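Long-range contacts in DNA-entry nuclease (Competence-specific nuclease) (Streptococcus agalactiae ILRI112, PDB 4QGO), which probably hydrolyses DNA as a virulence-factor nuclease of the beta-beta-alpha (His-Me finger) superfamily, here in a catalytic domain crystallised without its metal: residues T41-D46 / R169-V174; S158-A163 / L200-A205. The protein carries 1 engineered substitution. All blocks are in the same frame, centred on the assembly; numbering follows the deposited sequence.

How the contacts relate
Both contacts reach the same antiparallel sheet, but on opposite faces. In contact 1 the loop residues 41-46 lie over strand 170-177, a partly buried place near the surface where arginines, water and a sulfate ion mix with one leucine. Contact 2 is buried, and the side chains meeting there are all apolar: helix 153-165 meets strand 201-207 through leucine, valine, alanine and phenylalanine. The centres are 10 Å apart, and the two contacts touch. Thr41 N lies 3.0 Å from Glu201 OE2, probably hydrogen-bonded, which ties the loop to strand 201-207, while Val170 CG2 packs on Ala163 CB at 4.0 Å, joining strand 170-177 to the helix.

Contact 1 (T41-D46 / R169-V174); sequences TNLNAD and RVRYRV. With SO4 (sulfate ion), chain C.
With CG anti to its carbonyl carbon (chi1 -72°), Leu43 drops its branches onto the strand between Arg171 and Arg173. Both arginines start with CG anti to the backbone N, but Arg171 bends early, at chi2 (71°), and Arg173 only at chi3, which brings both guanidinium groups to the same methyl. Leu43 CD2 sits over the centre of each plane, 3.7 Å from Arg171 CZ and 3.4 Å from Arg173 CZ. Beyond it, Ala45 CB packs on Arg171 CB at 3.8 Å.

The polar edges are bonded around the shared methyl and meet at one sulfate oxygen. Arg173 NH2 donates to Asn42 OD1 over 3.0 Å, nearly straight (163°) and within the guanidinium plane, while the amide stands almost perpendicular to it. The same NH2 forms a salt bridge with Glu192, which also bonds Thr41 OG1. Arg173 NH1 donates to sulfate O4 at 2.8 Å, and Arg171 NH2 adds a weak bond to that oxygen at 3.0 Å; Asn67 also binds the ion and accepts from Arg171 NH1. Waters link Asn42 OD1 to Arg173 NH1, Asn44 O to Arg171 NE, and Ala45 O to Arg169 NE; Val49 O and a salt bridge to Asp71 also hold Arg169.

An ST turn at Thr41 and an Asx turn at Asn44 shape this loop, an irregular cover on one face of the nuclease's antiparallel sheet, whose other face carries helix 153-165.

Contact 2 (S158-A163 / L200-A205); sequences SLVRKA and LEFNVA
The ring of Phe202 turns its edge to the helix: Val160 CG2 lies near the ring plane, 3.7 Å from Phe202 CZ, and the two side chains cross at about a right angle. Leu159 CD1 comes in obliquely, 4.2 Å from Phe202 CD2. Tyr156, one turn before Val160, makes an edge-to-face stack with the phenylalanine. This is helix-on-sheet packing in this member of the DNA/RNA non-specific endonuclease family (His-Me finger clan), with helix 153-165 lying against one face of the large antiparallel sheet.

Phe202 owes its reach to chi1 of 61°, which holds CG between the backbone N and the carbonyl carbon and sends the ring from the strand toward the helix. Val160 meets it with the CG2 branch, which stands beside the backbone N. The same valine also touches Val170 and Tyr172 of strand 170-177, so the helix spans strands that are not neighbours in the sheet; strand 188-195 runs between them and supplies Leu191 and Ala193 as further packing for Phe202.

Leu200, just before the strand begins, fills the other half of the contact. Its CD1 approaches Leu159 CB at 4.3 Å, and its CD2 is at the same separation from Val160 CG2, so the leucine leans on two successive helix residues. All the side-chain contacts are between carbons, and Leu200 CD2 also lies 4.1 Å from the backbone Leu159 O. Ala163, one turn on from Leu159 and Val160, adds its methyl to the leucine: Ala163 CB rests 3.8 Å from Leu200 CD2.

Contact 1 (T41-D46 / R169-V174)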
loop_
_atom_site.group_PDB
_atom_site.type_symbol
_atom_site.label_atom_id
_atom_site.label_comp_id
_atom_site.label_asym_id
_atom_site.label_seq_id
_atom_site.Cartn_x
_atom_site.Cartn_y
_atom_site.Cartn_z
ATOM N N THR A 41 14.925 0.407 -5.401
ATOM C CA THR A 41 14.380 -0.944 -5.321
ATOM C C THR A 41 15.087 -1.827 -6.339
ATOM O O THR A 41 15.605 -1.330 -7.344
ATOM C CB THR A 41 12.860 -0.959 -5.584
ATOM O OG1 THR A 41 12.402 -2.315 -5.678
ATOM C CG2 THR A 41 12.525 -0.214 -6.871
ATOM N N ASN A 42 15.113 -3.132 -6.073
ATOM C CA ASN A 42 15.788 -4.042 -6.986
ATOM C C ASN A 42 14.884 -4.606 -8.067
ATOM O O ASN A 42 15.280 -5.521 -8.798
ATOM C CB ASN A 42 16.488 -5.174 -6.224
ATOM C CG ASN A 42 15.522 -6.083 -5.480
ATOM O OD1 ASN A 42 14.318 -6.098 -5.744
ATOM N ND2 ASN A 42 16.055 -6.856 -4.541
ATOM N N LEU A 43 13.664 -4.078 -8.156
ATOM C CA LEU A 43 12.723 -4.520 -9.184
ATOM C C LEU A 43 13.321 -4.406 -10.570
ATOM O O LEU A 43 13.953 -3.414 -10.900
ATOM C CB LEU A 43 11.427 -3.715 -9.126
ATOM C CG LEU A 43 10.474 -3.974 -7.964
ATOM C CD1 LEU A 43 9.325 -2.987 -8.048
ATOM C CD2 LEU A 43 9.968 -5.406 -8.014
ATOM N N ASN A 44 13.096 -5.442 -11.376
ATOM C CA ASN A 44 13.579 -5.463 -12.749
ATOM C C ASN A 44 12.425 -5.181 -13.714
ATOM O O ASN A 44 11.531 -6.005 -13.888
ATOM C CB ASN A 44 14.241 -6.805 -13.059
ATOM C CG ASN A 44 14.840 -6.852 -14.452
ATOM O OD1 ASN A 44 14.878 -5.842 -15.151
ATOM N ND2 ASN A 44 15.346 -8.021 -14.844
ATOM N N ALA A 45 12.432 -3.988 -14.304
ATOM C CA ALA A 45 11.410 -3.602 -15.275
ATOM C C ALA A 45 11.836 -3.919 -16.697
ATOM O O ALA A 45 11.054 -3.773 -17.625
ATOM C CB ALA A 45 11.090 -2.118 -15.145
ATOM N N ASP A 46 13.079 -4.358 -16.867
ATOM C CA ASP A 46 13.604 -4.629 -18.205
ATOM C C ASP A 46 13.416 -6.102 -18.547
ATOM O O ASP A 46 14.381 -6.847 -18.773
ATOM C CB ASP A 46 15.075 -4.217 -18.283
ATOM C CG ASP A 46 15.622 -4.281 -19.688
ATOM O OD1 ASP A 46 14.809 -4.339 -20.637
ATOM O OD2 ASP A 46 16.862 -4.270 -19.841
ATOM N N ARG A 169 6.494 1.382 -19.002
ATOM C CA ARG A 169 6.298 0.058 -18.419
ATOM C C ARG A 169 6.788 0.123 -16.981
ATOM O O ARG A 169 7.937 0.486 -16.730
ATOM C CB ARG A 169 7.112 -0.989 -19.177
ATOM C CG ARG A 169 6.574 -1.327 -20.562
ATOM C CD ARG A 169 5.786 -2.628 -20.529
ATOM N NE ARG A 169 6.653 -3.783 -20.329
ATOM C CZ ARG A 169 6.226 -5.038 -20.253
ATOM N NH1 ARG A 169 4.921 -5.326 -20.325
ATOM N NH2 ARG A 169 7.100 -6.012 -20.071
ATOM N N VAL A 170 5.916 -0.208 -16.040
ATOM C CA VAL A 170 6.268 -0.070 -14.628
ATOM C C VAL A 170 6.165 -1.402 -13.897
ATOM O O VAL A 170 5.093 -1.989 -13.801
ATOM C CB VAL A 170 5.394 0.988 -13.923
ATOM C CG1 VAL A 170 5.844 1.133 -12.471
ATOM C CG2 VAL A 170 5.515 2.330 -14.636
ATOM N N ARG A 171 7.303 -1.886 -13.407
ATOM C CA ARG A 171 7.333 -3.049 -12.527
ATOM C C ARG A 171 6.995 -2.550 -11.113
ATOM O O ARG A 171 7.515 -1.538 -10.671
ATOM C CB ARG A 171 8.717 -3.703 -12.590
ATOM C CG ARG A 171 8.890 -4.940 -11.737
ATOM C CD ARG A 171 8.119 -6.169 -12.266
ATOM N NE ARG A 171 8.484 -7.308 -11.431
ATOM C CZ ARG A 171 7.932 -7.590 -10.255
ATOM N NH1 ARG A 171 6.921 -6.859 -9.791
ATOM N NH2 ARG A 171 8.376 -8.615 -9.546
ATOM N N TYR A 172 6.097 -3.253 -10.424
ATOM C CA TYR A 172 5.445 -2.736 -9.213
ATOM C C TYR A 172 5.291 -3.864 -8.206
ATOM O O TYR A 172 4.917 -4.983 -8.571
ATOM C CB TYR A 172 4.061 -2.210 -9.615
ATOM C CG TYR A 172 3.264 -1.385 -8.612
ATOM C CD1 TYR A 172 3.848 -0.353 -7.887
ATOM C CD2 TYR A 172 1.894 -1.591 -8.462
ATOM C CE1 TYR A 172 3.091 0.417 -6.998
ATOM C CE2 TYR A 172 1.137 -0.822 -7.588
ATOM C CZ TYR A 172 1.736 0.180 -6.868
ATOM O OH TYR A 172 0.989 0.954 -5.993
ATOM N N ARG A 173 5.588 -3.578 -6.941
ATOM C CA ARG A 173 5.470 -4.570 -5.881
ATOM C C ARG A 173 4.926 -3.902 -4.630
ATOM O O ARG A 173 5.472 -2.901 -4.170
ATOM C CB ARG A 173 6.818 -5.248 -5.601
ATOM C CG ARG A 173 6.779 -6.360 -4.536
ATOM C CD ARG A 173 8.047 -7.230 -4.586
ATOM N NE ARG A 173 9.277 -6.458 -4.383
ATOM C CZ ARG A 173 10.462 -6.768 -4.907
ATOM N NH1 ARG A 173 10.608 -7.844 -5.686
ATOM N NH2 ARG A 173 11.515 -5.995 -4.661
ATOM N N VAL A 174 3.831 -4.447 -4.107
ATOM C CA VAL A 174 3.174 -3.897 -2.928
ATOM C C VAL A 174 3.059 -4.983 -1.864
ATOM O O VAL A 174 2.497 -6.055 -2.107
ATOM C CB VAL A 174 1.776 -3.367 -3.275
ATOM C CG1 VAL A 174 1.076 -2.872 -2.020
ATOM C CG2 VAL A 174 1.869 -2.243 -4.321
HETATM S S SO4 C . 9.147 -11.110 -6.175
HETATM O O1 SO4 C . 8.230 -11.022 -5.050
HETATM O O2 SO4 C . 8.775 -12.223 -7.033
HETATM O O3 SO4 C . 10.524 -11.318 -5.710
HETATM O O4 SO4 C . 9.094 -9.885 -6.960
HETATM O O HOH W 1 13.109 -8.004 -7.278
HETATM O O HOH W 2 10.444 -8.421 -13.201
HETATM O O HOH W 3 9.545 -3.598 -20.011
#

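Contact 2 (S158-A163 / L200-A205)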
loop_
_atom_site.group_PDB
_atom_site.type_symbol
_atom_site.label_atom_id
_atom_site.label_comp_id
_atom_site.label_asym_id
_atom_site.label_seq_id
_atom_site.Cartn_x
_atom_site.Cartn_y
_atom_site.Cartn_z
ATOM N N SER A 158 -0.587 7.667 -7.876
ATOM C CA SER A 158 -0.624 8.713 -8.885
ATOM C C SER A 158 0.672 8.797 -9.678
ATOM O O SER A 158 0.631 9.014 -10.892
ATOM C CB SER A 158 -0.931 10.068 -8.255
ATOM O OG SER A 158 -2.247 10.079 -7.731
ATOM N N LEU A 159 1.820 8.626 -9.023
ATOM C CA LEU A 159 3.079 8.619 -9.761
ATOM C C LEU A 159 3.105 7.486 -10.778
ATOM O O LEU A 159 3.559 7.660 -11.916
ATOM C CB LEU A 159 4.281 8.469 -8.817
ATOM C CG LEU A 159 4.525 9.612 -7.836
ATOM C CD1 LEU A 159 5.731 9.279 -6.954
ATOM C CD2 LEU A 159 4.738 10.931 -8.568
ATOM N N VAL A 160 2.627 6.315 -10.366
ATOM C CA VAL A 160 2.652 5.144 -11.233
ATOM C C VAL A 160 1.657 5.314 -12.378
ATOM O O VAL A 160 1.974 5.042 -13.537
ATOM C CB VAL A 160 2.321 3.866 -10.455
ATOM C CG1 VAL A 160 2.239 2.679 -11.391
ATOM C CG2 VAL A 160 3.388 3.614 -9.400
ATOM N N ARG A 161 0.470 5.795 -12.044
ATOM C CA ARG A 161 -0.569 6.032 -13.040
ATOM C C ARG A 161 -0.094 7.020 -14.093
ATOM O O ARG A 161 -0.272 6.791 -15.295
ATOM C CB ARG A 161 -1.804 6.573 -12.328
ATOM C CG ARG A 161 -3.021 6.699 -13.184
ATOM C CD ARG A 161 -4.229 7.110 -12.357
ATOM N NE ARG A 161 -4.072 8.458 -11.817
ATOM C CZ ARG A 161 -3.961 8.737 -10.525
ATOM N NH1 ARG A 161 -3.991 7.752 -9.628
ATOM N NH2 ARG A 161 -3.823 10.001 -10.135
ATOM N N LYS A 162 0.519 8.112 -13.653
ATOM C CA LYS A 162 0.993 9.121 -14.594
ATOM C C LYS A 162 2.091 8.567 -15.500
ATOM O O LYS A 162 2.138 8.889 -16.691
ATOM C CB LYS A 162 1.439 10.385 -13.856
ATOM C CG LYS A 162 0.252 11.164 -13.305
ATOM C CD LYS A 162 0.671 12.300 -12.391
ATOM C CE LYS A 162 -0.559 13.002 -11.822
ATOM N NZ LYS A 162 -0.190 14.206 -11.028
ATOM N N ALA A 163 2.954 7.718 -14.947
ATOM C CA ALA A 163 4.002 7.071 -15.729
ATOM C C ALA A 163 3.414 6.155 -16.799
ATOM O O ALA A 163 3.812 6.201 -17.973
ATOM C CB ALA A 163 4.936 6.294 -14.802
ATOM N N LEU A 200 11.215 6.505 -13.441
ATOM C CA LEU A 200 10.437 6.342 -12.222
ATOM C C LEU A 200 11.055 5.263 -11.356
ATOM O O LEU A 200 11.267 4.135 -11.809
ATOM C CB LEU A 200 8.994 5.950 -12.534
ATOM C CG LEU A 200 8.107 5.695 -11.307
ATOM C CD1 LEU A 200 7.877 6.983 -10.549
ATOM C CD2 LEU A 200 6.772 5.068 -11.714
ATOM N N GLU A 201 11.342 5.607 -10.107
ATOM C CA GLU A 201 11.809 4.606 -9.152
ATOM C C GLU A 201 11.533 5.076 -7.740
ATOM O O GLU A 201 11.887 6.193 -7.378
ATOM C CB GLU A 201 13.300 4.305 -9.331
ATOM C CG GLU A 201 13.781 3.198 -8.394
ATOM C CD GLU A 201 15.159 2.660 -8.722
ATOM O OE1 GLU A 201 15.745 3.068 -9.747
ATOM O OE2 GLU A 201 15.655 1.800 -7.947
ATOM N N PHE A 202 10.884 4.233 -6.953
ATOM C CA PHE A 202 10.710 4.537 -5.538
ATOM C C PHE A 202 10.643 3.276 -4.689
ATOM O O PHE A 202 10.387 2.180 -5.196
ATOM C CB PHE A 202 9.512 5.480 -5.267
ATOM C CG PHE A 202 8.164 4.941 -5.698
ATOM C CD1 PHE A 202 7.528 3.941 -4.974
ATOM C CD2 PHE A 202 7.504 5.495 -6.786
ATOM C CE1 PHE A 202 6.280 3.474 -5.346
ATOM C CE2 PHE A 202 6.245 5.043 -7.163
ATOM C CZ PHE A 202 5.626 4.034 -6.441
ATOM N N ASN A 203 10.883 3.447 -3.389
ATOM C CA ASN A 203 10.850 2.363 -2.428
ATOM C C ASN A 203 10.444 3.013 -1.115
ATOM O O ASN A 203 11.251 3.699 -0.482
ATOM C CB ASN A 203 12.231 1.698 -2.311
ATOM C CG ASN A 203 12.190 0.416 -1.512
ATOM O OD1 ASN A 203 11.207 0.127 -0.829
ATOM N ND2 ASN A 203 13.265 -0.365 -1.589
ATOM N N VAL A 204 9.187 2.827 -0.729
ATOM C CA VAL A 204 8.646 3.518 0.437
ATOM C C VAL A 204 7.795 2.601 1.306
ATOM O O VAL A 204 7.265 1.572 0.846
ATOM C CB VAL A 204 7.778 4.742 0.030
ATOM C CG1 VAL A 204 8.584 5.770 -0.784
ATOM C CG2 VAL A 204 6.564 4.281 -0.752
ATOM N N ALA A 205 7.664 2.983 2.571
ATOM C CA ALA A 205 6.689 2.363 3.460
ATOM C C ALA A 205 5.707 3.436 3.887
ATOM O O ALA A 205 6.107 4.464 4.420
ATOM C CB ALA A 205 7.371 1.751 4.680
#